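Local structure of allantoicase (Saccharomyces cerevisiae, 1O59) at residues F117-I127 with G185-Y193; R238-E247 with D277-F285. The protein hydrolyses allantoate to (S)-ureidoglycolate and urea, a step of purine breakdown that lets yeast use purines as a secondary nitrogen source. All blocks are in the same frame, centred on the assembly; numbering follows the deposited sequence.

Contact 1. Residues F117-I127 with G185-Y193; sequences FNGNHAPFVSI and GGIARFRLY
Phe117 lays its ring flat on the backbone of Gly186. The evidence for a CH-pi contact is direct: Gly186 CA stands 3.6 Å from the centroid of the Phe117 ring and only 4° off its normal. With CG opposite the carbonyl carbon and next to the backbone N (chi1 -61°), the ring is swung across the chain there, and its CE2 comes within 3.5 Å of Ala188 N at the ring edge. A CB on Gly186 would collide with CD1 of that ring, so the close fit depends on glycine. With an alanine in place of Phe117, Gly186 CA is likely to lose its cover and Tyr80 its stacking partner.

Polar contacts join the backbones through a single beta bridge between His121 and Gly186. Ala122 N donates to Gly186 O over 2.9 Å, fairly straight at 162°, whereas the return bond from Gly186 N to Asn120 O, also 2.9 Å, is bent and weak.

Apolar contacts continue along both chains. The CB of Ile187 leads away from 117-127, but the extended side chain brings its outer carbons back: CG1 lies 3.5 Å from Ala122 CB, and CD1 meets Val125 CG2 tip to tip at 3.8 Å. Farther on, Ile127 and Phe190 reach for each other across the interface, with Ile127 CD1 3.6 Å from Phe190 CE1; the same methyl also reaches Leu192 CD1, 4.0 Å away.

Val125 and Ile127 on one side and Ile187, Phe190 and Leu192 on the other belong to the two antiparallel sheets of a beta sandwich, consistent with the galactose-binding-domain-like clan of the allantoicase repeat. Strand 124-130 lies between strands 176-182 and 147-154 in one sheet, where Val125 touches Leu179 and Ile127 touches Ile177; strand 186-196 pairs with 105-113 in the other, where Ile112 packs on Phe190.

Contact 2. Residues R238-E247 with D277-F285; sequences RGHDMSDGWE and DTAHFRGNF
Asp277 receives Arg238 side-on in a two-bond salt bridge: Arg238 NE lies 2.9 Å from Asp277 OD2 and Arg238 NH2 2.8 Å from Asp277 OD1, both on syn lone pairs, with guanidinium and carboxylate planes 32° apart. Asp277 OD1 also takes the N-H of Ala279 from above the carboxylate plane, an Asx turn that, with the two bonds from Arg238, helps to hold the acid's rotation. Ala279 CB then rests 3.4 Å from Arg238 NH2. Thr278 to Phe281 form a type II turn, closed by Phe281 N to Thr278 O at 2.9 Å, at the start of the loop joining strands 270-277 and 288-294 in the second allantoicase repeat. The turn presents His280 to residues 239-241: Asp241 CA sits over one ring face, 4.0 Å from the His280 centroid, while His280 NE2 makes a weak bond to Gly239 O. Although the CB of Phe281 does not point there, chi1 of -61° turns the ring toward 242-247. Phe281 CE1 meets both Met242 CG (3.8 Å) and Glu247 CB (4.0 Å), Gly245 CA lies at the ring edge, and the selenomethionine selenium makes an oblique Met-aromatic contact. Asn284 follows, its ND2 3.3 Å from Met242 SE.

How the contacts relate
Contact 1 is buried, whereas contact 2 is only partly so, with Arg238, Gly239 and His240 exposed; their centres lie about 32 Å apart and the two do not touch. Each belongs to a different allantoicase repeat, and the repeats share strand order in their five-stranded sheets. The loops after strands 105-113 and 270-277 occupy matching positions, each leading from one sheet to the other, and Phe117 and Phe281 probably correspond, each lying four residues beyond its strand. Contact 1 joins its loop and strand to 186-196 by hydrocarbon packing and one backbone bridge; contact 2 sets its loop against 238-247, with buried Phe281 on the inner side and a salt bridge and a histidine toward the surface.

Contact 1. Residues F117-I127 with G185-Y193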
loop_
_atom_site.group_PDB
_atom_site.type_symbol
_atom_site.label_atom_id
_atom_site.label_comp_id
_atom_site.label_asym_id
_atom_site.label_seq_id
_atom_site.Cartn_x
_atom_site.Cartn_y
_atom_site.Cartn_z
ATOM N N PHE A 117 -3.087 -0.207 22.891
ATOM C CA PHE A 117 -3.047 0.988 23.733
ATOM C C PHE A 117 -4.465 1.144 24.255
ATOM O O PHE A 117 -5.334 1.649 23.562
ATOM C CB PHE A 117 -2.550 2.201 22.961
ATOM C CG PHE A 117 -1.166 2.034 22.433
ATOM C CD1 PHE A 117 -0.072 2.080 23.301
ATOM C CD2 PHE A 117 -0.945 1.792 21.083
ATOM C CE1 PHE A 117 1.221 1.928 22.837
ATOM C CE2 PHE A 117 0.362 1.632 20.602
ATOM C CZ PHE A 117 1.448 1.709 21.489
ATOM N N ASN A 118 -4.698 0.602 25.450
ATOM C CA ASN A 118 -6.024 0.540 26.039
ATOM C C ASN A 118 -6.137 1.604 27.118
ATOM O O ASN A 118 -6.228 1.298 28.267
ATOM C CB ASN A 118 -6.329 -0.874 26.589
ATOM C CG ASN A 118 -7.831 -1.191 26.598
ATOM O OD1 ASN A 118 -8.520 -1.036 25.585
ATOM N ND2 ASN A 118 -8.341 -1.658 27.736
ATOM N N GLY A 119 -6.119 2.862 26.714
ATOM C CA GLY A 119 -6.339 3.993 27.617
ATOM C C GLY A 119 -5.276 5.050 27.388
ATOM O O GLY A 119 -5.557 6.253 27.452
ATOM N N ASN A 120 -4.051 4.590 27.110
ATOM C CA ASN A 120 -2.949 5.473 26.778
ATOM C C ASN A 120 -2.862 5.685 25.249
ATOM O O ASN A 120 -1.855 6.182 24.742
ATOM C CB ASN A 120 -1.632 4.938 27.354
ATOM C CG ASN A 120 -1.259 3.559 26.811
ATOM O OD1 ASN A 120 -2.135 2.765 26.456
ATOM N ND2 ASN A 120 0.047 3.268 26.747
ATOM N N HIS A 121 -3.923 5.296 24.532
ATOM C CA HIS A 121 -4.035 5.540 23.108
ATOM C C HIS A 121 -4.041 7.039 22.841
ATOM O O HIS A 121 -4.416 7.813 23.703
ATOM C CB HIS A 121 -5.326 4.944 22.576
ATOM C CG HIS A 121 -6.555 5.463 23.257
ATOM N ND1 HIS A 121 -7.300 6.503 22.748
ATOM C CD2 HIS A 121 -7.133 5.126 24.434
ATOM C CE1 HIS A 121 -8.296 6.768 23.572
ATOM N NE2 HIS A 121 -8.212 5.953 24.608
ATOM N N ALA A 122 -3.568 7.436 21.653
ATOM C CA ALA A 122 -3.764 8.803 21.141
ATOM C C ALA A 122 -5.233 9.236 21.309
ATOM O O ALA A 122 -6.113 8.553 20.767
ATOM C CB ALA A 122 -3.421 8.840 19.676
ATOM N N PRO A 123 -5.505 10.324 22.047
ATOM C CA PRO A 123 -6.873 10.822 22.200
ATOM C C PRO A 123 -7.424 11.477 20.954
ATOM O O PRO A 123 -8.622 11.389 20.697
ATOM C CB PRO A 123 -6.754 11.878 23.312
ATOM C CG PRO A 123 -5.413 11.720 23.864
ATOM C CD PRO A 123 -4.545 11.138 22.820
ATOM N N PHE A 124 -6.564 12.177 20.227
ATOM C CA PHE A 124 -6.961 12.890 19.040
ATOM C C PHE A 124 -5.774 12.897 18.096
ATOM O O PHE A 124 -4.623 12.972 18.512
ATOM C CB PHE A 124 -7.348 14.336 19.313
ATOM C CG PHE A 124 -8.563 14.517 20.187
ATOM C CD1 PHE A 124 -8.426 14.664 21.557
ATOM C CD2 PHE A 124 -9.827 14.598 19.638
ATOM C CE1 PHE A 124 -9.538 14.862 22.383
ATOM C CE2 PHE A 124 -10.937 14.779 20.436
ATOM C CZ PHE A 124 -10.802 14.918 21.812
ATOM N N VAL A 125 -6.090 12.847 16.809
ATOM C CA VAL A 125 -5.111 12.842 15.756
ATOM C C VAL A 125 -5.551 13.886 14.728
ATOM O O VAL A 125 -6.755 14.117 14.523
ATOM C CB VAL A 125 -5.034 11.419 15.137
ATOM C CG1 VAL A 125 -4.541 11.442 13.737
ATOM C CG2 VAL A 125 -4.129 10.470 15.985
ATOM N N SER A 126 -4.577 14.559 14.129
ATOM C CA SER A 126 -4.807 15.280 12.879
ATOM C C SER A 126 -3.642 14.941 11.919
ATOM O O SER A 126 -2.590 14.427 12.338
ATOM C CB SER A 126 -5.030 16.797 13.095
ATOM O OG SER A 126 -3.855 17.514 13.445
ATOM N N ILE A 127 -3.886 15.180 10.625
ATOM C CA ILE A 127 -2.894 14.952 9.595
ATOM C C ILE A 127 -2.726 16.159 8.687
ATOM O O ILE A 127 -3.697 16.774 8.231
ATOM C CB ILE A 127 -3.244 13.711 8.772
ATOM C CG1 ILE A 127 -3.570 12.523 9.697
ATOM C CG2 ILE A 127 -2.063 13.327 7.856
ATOM C CD1 ILE A 127 -4.241 11.339 8.979
ATOM N N GLY A 185 0.767 9.889 23.690
ATOM C CA GLY A 185 0.167 8.560 23.851
ATOM C C GLY A 185 0.755 7.505 22.931
ATOM O O GLY A 185 1.917 7.564 22.551
ATOM N N GLY A 186 -0.070 6.550 22.539
ATOM C CA GLY A 186 0.390 5.476 21.675
ATOM C C GLY A 186 -0.480 5.288 20.452
ATOM O O GLY A 186 -1.717 5.474 20.490
ATOM N N ILE A 187 0.189 4.931 19.365
ATOM C CA ILE A 187 -0.458 4.497 18.151
ATOM C C ILE A 187 0.336 3.310 17.580
ATOM O O ILE A 187 1.549 3.396 17.390
ATOM C CB ILE A 187 -0.515 5.642 17.111
ATOM C CG1 ILE A 187 -1.387 6.820 17.615
ATOM C CG2 ILE A 187 -1.058 5.121 15.761
ATOM C CD1 ILE A 187 -1.249 8.086 16.757
ATOM N N ALA A 188 -0.380 2.241 17.250
ATOM C CA ALA A 188 0.217 1.032 16.695
ATOM C C ALA A 188 0.579 1.219 15.214
ATOM O O ALA A 188 1.759 1.075 14.842
ATOM C CB ALA A 188 -0.732 -0.158 16.893
ATOM N N ARG A 189 -0.412 1.580 14.391
ATOM C CA ARG A 189 -0.203 1.711 12.945
ATOM C C ARG A 189 -0.812 2.939 12.359
ATOM O O ARG A 189 -1.894 3.390 12.798
ATOM C CB ARG A 189 -0.764 0.516 12.171
ATOM C CG ARG A 189 0.000 -0.800 12.373
ATOM C CD ARG A 189 1.432 -0.778 11.898
ATOM N NE ARG A 189 2.064 -2.099 12.089
ATOM C CZ ARG A 189 2.616 -2.528 13.222
ATOM N NH1 ARG A 189 2.699 -1.754 14.296
ATOM N NH2 ARG A 189 3.139 -3.736 13.262
ATOM N N PHE A 190 -0.148 3.455 11.324
ATOM C CA PHE A 190 -0.696 4.578 10.530
ATOM C C PHE A 190 -0.577 4.317 9.035
ATOM O O PHE A 190 0.527 4.250 8.503
ATOM C CB PHE A 190 0.011 5.878 10.914
ATOM C CG PHE A 190 -0.396 7.098 10.097
ATOM C CD1 PHE A 190 -1.737 7.314 9.698
ATOM C CD2 PHE A 190 0.561 8.063 9.769
ATOM C CE1 PHE A 190 -2.097 8.447 8.964
ATOM C CE2 PHE A 190 0.198 9.209 9.063
ATOM C CZ PHE A 190 -1.134 9.397 8.659
ATOM N N ARG A 191 -1.717 4.136 8.373
ATOM C CA ARG A 191 -1.775 3.986 6.919
ATOM C C ARG A 191 -2.348 5.261 6.306
ATOM O O ARG A 191 -3.332 5.771 6.793
ATOM C CB ARG A 191 -2.719 2.832 6.544
ATOM C CG ARG A 191 -2.554 1.535 7.319
ATOM C CD ARG A 191 -1.139 1.017 7.353
ATOM N NE ARG A 191 -0.981 -0.325 7.944
ATOM C CZ ARG A 191 0.213 -0.853 8.244
ATOM N NH1 ARG A 191 1.317 -0.129 8.066
ATOM N NH2 ARG A 191 0.312 -2.082 8.744
ATOM N N LEU A 192 -1.765 5.768 5.234
ATOM C CA LEU A 192 -2.374 6.895 4.530
ATOM C C LEU A 192 -2.559 6.593 3.029
ATOM O O LEU A 192 -1.586 6.362 2.292
ATOM C CB LEU A 192 -1.583 8.199 4.749
ATOM C CG LEU A 192 -2.404 9.439 4.370
ATOM C CD1 LEU A 192 -3.498 9.788 5.406
ATOM C CD2 LEU A 192 -1.499 10.605 4.159
ATOM N N TYR A 193 -3.822 6.585 2.591
ATOM C CA TYR A 193 -4.147 6.196 1.217
ATOM C C TYR A 193 -4.163 7.364 0.249
ATOM O O TYR A 193 -4.884 8.361 0.475
ATOM C CB TYR A 193 -5.474 5.380 1.155
ATOM C CG TYR A 193 -5.356 4.147 2.013
ATOM C CD1 TYR A 193 -4.484 3.124 1.644
ATOM C CD2 TYR A 193 -6.050 4.027 3.219
ATOM C CE1 TYR A 193 -4.318 1.996 2.433
ATOM C CE2 TYR A 193 -5.889 2.908 4.013
ATOM C CZ TYR A 193 -5.013 1.890 3.604
ATOM O OH TYR A 193 -4.793 0.774 4.356
#

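Contact 2. Residues R238-E247 with D277-F285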
loop_
_atom_site.group_PDB
_atom_site.type_symbol
_atom_site.label_atom_id
_atom_site.label_comp_id
_atom_site.label_asym_id
_atom_site.label_seq_id
_atom_site.Cartn_x
_atom_site.Cartn_y
_atom_site.Cartn_z
ATOM N N ARG A 238 12.602 -7.448 -5.051
ATOM C CA ARG A 238 12.136 -8.820 -5.057
ATOM C C ARG A 238 11.686 -9.241 -3.667
ATOM O O ARG A 238 11.242 -10.362 -3.498
ATOM C CB ARG A 238 13.253 -9.738 -5.526
ATOM C CG ARG A 238 13.637 -9.534 -6.979
ATOM C CD ARG A 238 14.506 -10.626 -7.504
ATOM N NE ARG A 238 13.744 -11.858 -7.701
ATOM C CZ ARG A 238 14.310 -13.035 -7.934
ATOM N NH1 ARG A 238 15.624 -13.139 -7.998
ATOM N NH2 ARG A 238 13.562 -14.113 -8.107
ATOM N N GLY A 239 11.814 -8.349 -2.681
ATOM C CA GLY A 239 11.367 -8.625 -1.324
ATOM C C GLY A 239 12.351 -9.487 -0.555
ATOM O O GLY A 239 13.447 -9.792 -1.057
ATOM N N HIS A 240 11.938 -9.901 0.644
ATOM C CA HIS A 240 12.821 -10.553 1.594
ATOM C C HIS A 240 12.479 -12.026 1.903
ATOM O O HIS A 240 13.352 -12.826 2.155
ATOM C CB HIS A 240 12.829 -9.703 2.857
ATOM C CG HIS A 240 13.514 -10.354 4.019
ATOM N ND1 HIS A 240 14.885 -10.478 4.096
ATOM C CD2 HIS A 240 13.014 -10.933 5.143
ATOM C CE1 HIS A 240 15.202 -11.114 5.213
ATOM N NE2 HIS A 240 14.085 -11.409 5.861
ATOM N N ASP A 241 11.200 -12.371 1.904
ATOM C CA ASP A 241 10.739 -13.729 2.148
ATOM C C ASP A 241 9.332 -13.890 1.586
ATOM O O ASP A 241 8.907 -13.045 0.795
ATOM C CB ASP A 241 10.822 -14.064 3.640
ATOM C CG ASP A 241 9.951 -13.176 4.532
ATOM O OD1 ASP A 241 8.963 -12.534 4.109
ATOM O OD2 ASP A 241 10.198 -13.104 5.740
HETATM N N MSE A 242 8.613 -14.949 1.966
HETATM C CA MSE A 242 7.250 -15.200 1.453
HETATM C C MSE A 242 6.189 -14.215 1.942
HETATM O O MSE A 242 5.126 -14.032 1.331
HETATM C CB MSE A 242 6.794 -16.608 1.825
HETATM C CG MSE A 242 7.515 -17.691 1.032
HETATM SE SE MSE A 242 6.912 -19.513 1.347
HETATM C CE MSE A 242 7.332 -19.769 3.123
ATOM N N SER A 243 6.462 -13.571 3.057
ATOM C CA SER A 243 5.441 -12.752 3.659
ATOM C C SER A 243 5.185 -11.473 2.871
ATOM O O SER A 243 4.181 -10.815 3.111
ATOM C CB SER A 243 5.825 -12.428 5.080
ATOM O OG SER A 243 6.859 -11.490 5.031
ATOM N N ASP A 244 6.057 -11.123 1.934
ATOM C CA ASP A 244 5.860 -9.890 1.166
ATOM C C ASP A 244 5.513 -10.082 -0.302
ATOM O O ASP A 244 5.751 -9.228 -1.123
ATOM C CB ASP A 244 7.034 -8.923 1.332
ATOM C CG ASP A 244 8.389 -9.547 1.023
ATOM O OD1 ASP A 244 8.516 -10.198 -0.021
ATOM O OD2 ASP A 244 9.392 -9.406 1.781
ATOM N N GLY A 245 4.903 -11.205 -0.616
ATOM C CA GLY A 245 4.286 -11.408 -1.904
ATOM C C GLY A 245 2.800 -11.652 -1.738
ATOM O O GLY A 245 2.188 -11.184 -0.785
ATOM N N TRP A 246 2.242 -12.379 -2.701
ATOM C CA TRP A 246 0.849 -12.750 -2.739
ATOM C C TRP A 246 0.805 -14.257 -2.759
ATOM O O TRP A 246 1.448 -14.896 -3.573
ATOM C CB TRP A 246 0.199 -12.195 -3.993
ATOM C CG TRP A 246 -1.206 -12.681 -4.205
ATOM C CD1 TRP A 246 -2.238 -12.679 -3.303
ATOM C CD2 TRP A 246 -1.720 -13.273 -5.389
ATOM N NE1 TRP A 246 -3.368 -13.217 -3.870
ATOM C CE2 TRP A 246 -3.073 -13.606 -5.144
ATOM C CE3 TRP A 246 -1.170 -13.573 -6.637
ATOM C CZ2 TRP A 246 -3.877 -14.180 -6.099
ATOM C CZ3 TRP A 246 -1.972 -14.139 -7.589
ATOM C CH2 TRP A 246 -3.311 -14.430 -7.325
ATOM N N GLU A 247 0.082 -14.825 -1.816
ATOM C CA GLU A 247 -0.002 -16.259 -1.701
ATOM C C GLU A 247 -1.410 -16.672 -1.337
ATOM O O GLU A 247 -2.085 -16.025 -0.516
ATOM C CB GLU A 247 0.947 -16.772 -0.638
ATOM C CG GLU A 247 1.128 -18.277 -0.700
ATOM C CD GLU A 247 0.986 -18.961 0.651
ATOM O OE1 GLU A 247 -0.135 -18.951 1.252
ATOM O OE2 GLU A 247 2.018 -19.495 1.106
ATOM N N ASP A 277 7.381 -13.198 -11.090
ATOM C CA ASP A 277 8.457 -13.511 -10.166
ATOM C C ASP A 277 7.959 -14.298 -8.970
ATOM O O ASP A 277 7.119 -13.815 -8.199
ATOM C CB ASP A 277 9.068 -12.202 -9.690
ATOM C CG ASP A 277 10.366 -12.384 -8.949
ATOM O OD1 ASP A 277 10.858 -13.531 -8.709
ATOM O OD2 ASP A 277 10.997 -11.372 -8.616
ATOM N N THR A 278 8.475 -15.513 -8.822
ATOM C CA THR A 278 8.138 -16.394 -7.690
ATOM C C THR A 278 9.226 -16.426 -6.612
ATOM O O THR A 278 9.331 -17.385 -5.874
ATOM C CB THR A 278 7.899 -17.811 -8.212
ATOM O OG1 THR A 278 9.017 -18.237 -9.004
ATOM C CG2 THR A 278 6.691 -17.839 -9.174
ATOM N N ALA A 279 10.041 -15.374 -6.548
ATOM C CA ALA A 279 11.065 -15.208 -5.508
ATOM C C ALA A 279 10.556 -15.687 -4.150
ATOM O O ALA A 279 9.459 -15.314 -3.724
ATOM C CB ALA A 279 11.534 -13.738 -5.416
ATOM N N HIS A 280 11.358 -16.535 -3.514
ATOM C CA HIS A 280 11.069 -17.129 -2.186
ATOM C C HIS A 280 9.962 -18.153 -2.101
ATOM O O HIS A 280 9.930 -18.884 -1.113
ATOM C CB HIS A 280 10.899 -16.085 -1.076
ATOM C CG HIS A 280 11.964 -15.041 -1.100
ATOM N ND1 HIS A 280 13.291 -15.340 -0.895
ATOM C CD2 HIS A 280 11.913 -13.721 -1.391
ATOM C CE1 HIS A 280 14.010 -14.233 -1.014
ATOM N NE2 HIS A 280 13.193 -13.234 -1.300
ATOM N N PHE A 281 9.129 -18.279 -3.125
ATOM C CA PHE A 281 8.139 -19.366 -3.153
ATOM C C PHE A 281 8.734 -20.633 -3.755
ATOM O O PHE A 281 8.883 -20.773 -4.969
ATOM C CB PHE A 281 6.882 -18.931 -3.875
ATOM C CG PHE A 281 6.224 -17.769 -3.224
ATOM C CD1 PHE A 281 5.427 -17.956 -2.099
ATOM C CD2 PHE A 281 6.464 -16.460 -3.678
ATOM C CE1 PHE A 281 4.831 -16.867 -1.457
ATOM C CE2 PHE A 281 5.850 -15.356 -3.045
ATOM C CZ PHE A 281 5.042 -15.556 -1.939
ATOM N N ARG A 282 9.077 -21.554 -2.866
ATOM C CA ARG A 282 9.959 -22.670 -3.203
ATOM C C ARG A 282 9.238 -24.006 -3.175
ATOM O O ARG A 282 9.581 -24.890 -3.976
ATOM C CB ARG A 282 11.174 -22.706 -2.277
ATOM C CG ARG A 282 12.215 -21.760 -2.729
ATOM C CD ARG A 282 13.216 -21.343 -1.674
ATOM N NE ARG A 282 14.237 -20.451 -2.248
ATOM C CZ ARG A 282 14.935 -19.537 -1.557
ATOM N NH1 ARG A 282 14.720 -19.349 -0.255
ATOM N NH2 ARG A 282 15.864 -18.791 -2.162
ATOM N N GLY A 283 8.295 -24.163 -2.250
ATOM C CA GLY A 283 7.496 -25.355 -2.193
ATOM C C GLY A 283 6.043 -25.080 -2.506
ATOM O O GLY A 283 5.229 -25.960 -2.307
ATOM N N ASN A 284 5.728 -23.867 -2.974
ATOM C CA ASN A 284 4.337 -23.386 -3.126
ATOM C C ASN A 284 4.129 -22.384 -4.268
ATOM O O ASN A 284 3.198 -21.607 -4.256
ATOM C CB ASN A 284 3.820 -22.767 -1.810
ATOM C CG ASN A 284 4.772 -21.705 -1.211
ATOM O OD1 ASN A 284 5.853 -21.453 -1.722
ATOM N ND2 ASN A 284 4.354 -21.100 -0.109
ATOM N N PHE A 285 5.013 -22.417 -5.253
ATOM C CA PHE A 285 4.930 -21.574 -6.446
ATOM C C PHE A 285 3.841 -22.164 -7.282
ATOM O O PHE A 285 3.530 -23.325 -7.115
ATOM C CB PHE A 285 6.296 -21.561 -7.217
ATOM C CG PHE A 285 6.835 -22.924 -7.548
ATOM C CD1 PHE A 285 7.660 -23.611 -6.641
ATOM C CD2 PHE A 285 6.563 -23.509 -8.770
ATOM C CE1 PHE A 285 8.181 -24.858 -6.951
ATOM C CE2 PHE A 285 7.086 -24.768 -9.099
ATOM C CZ PHE A 285 7.879 -25.445 -8.194
#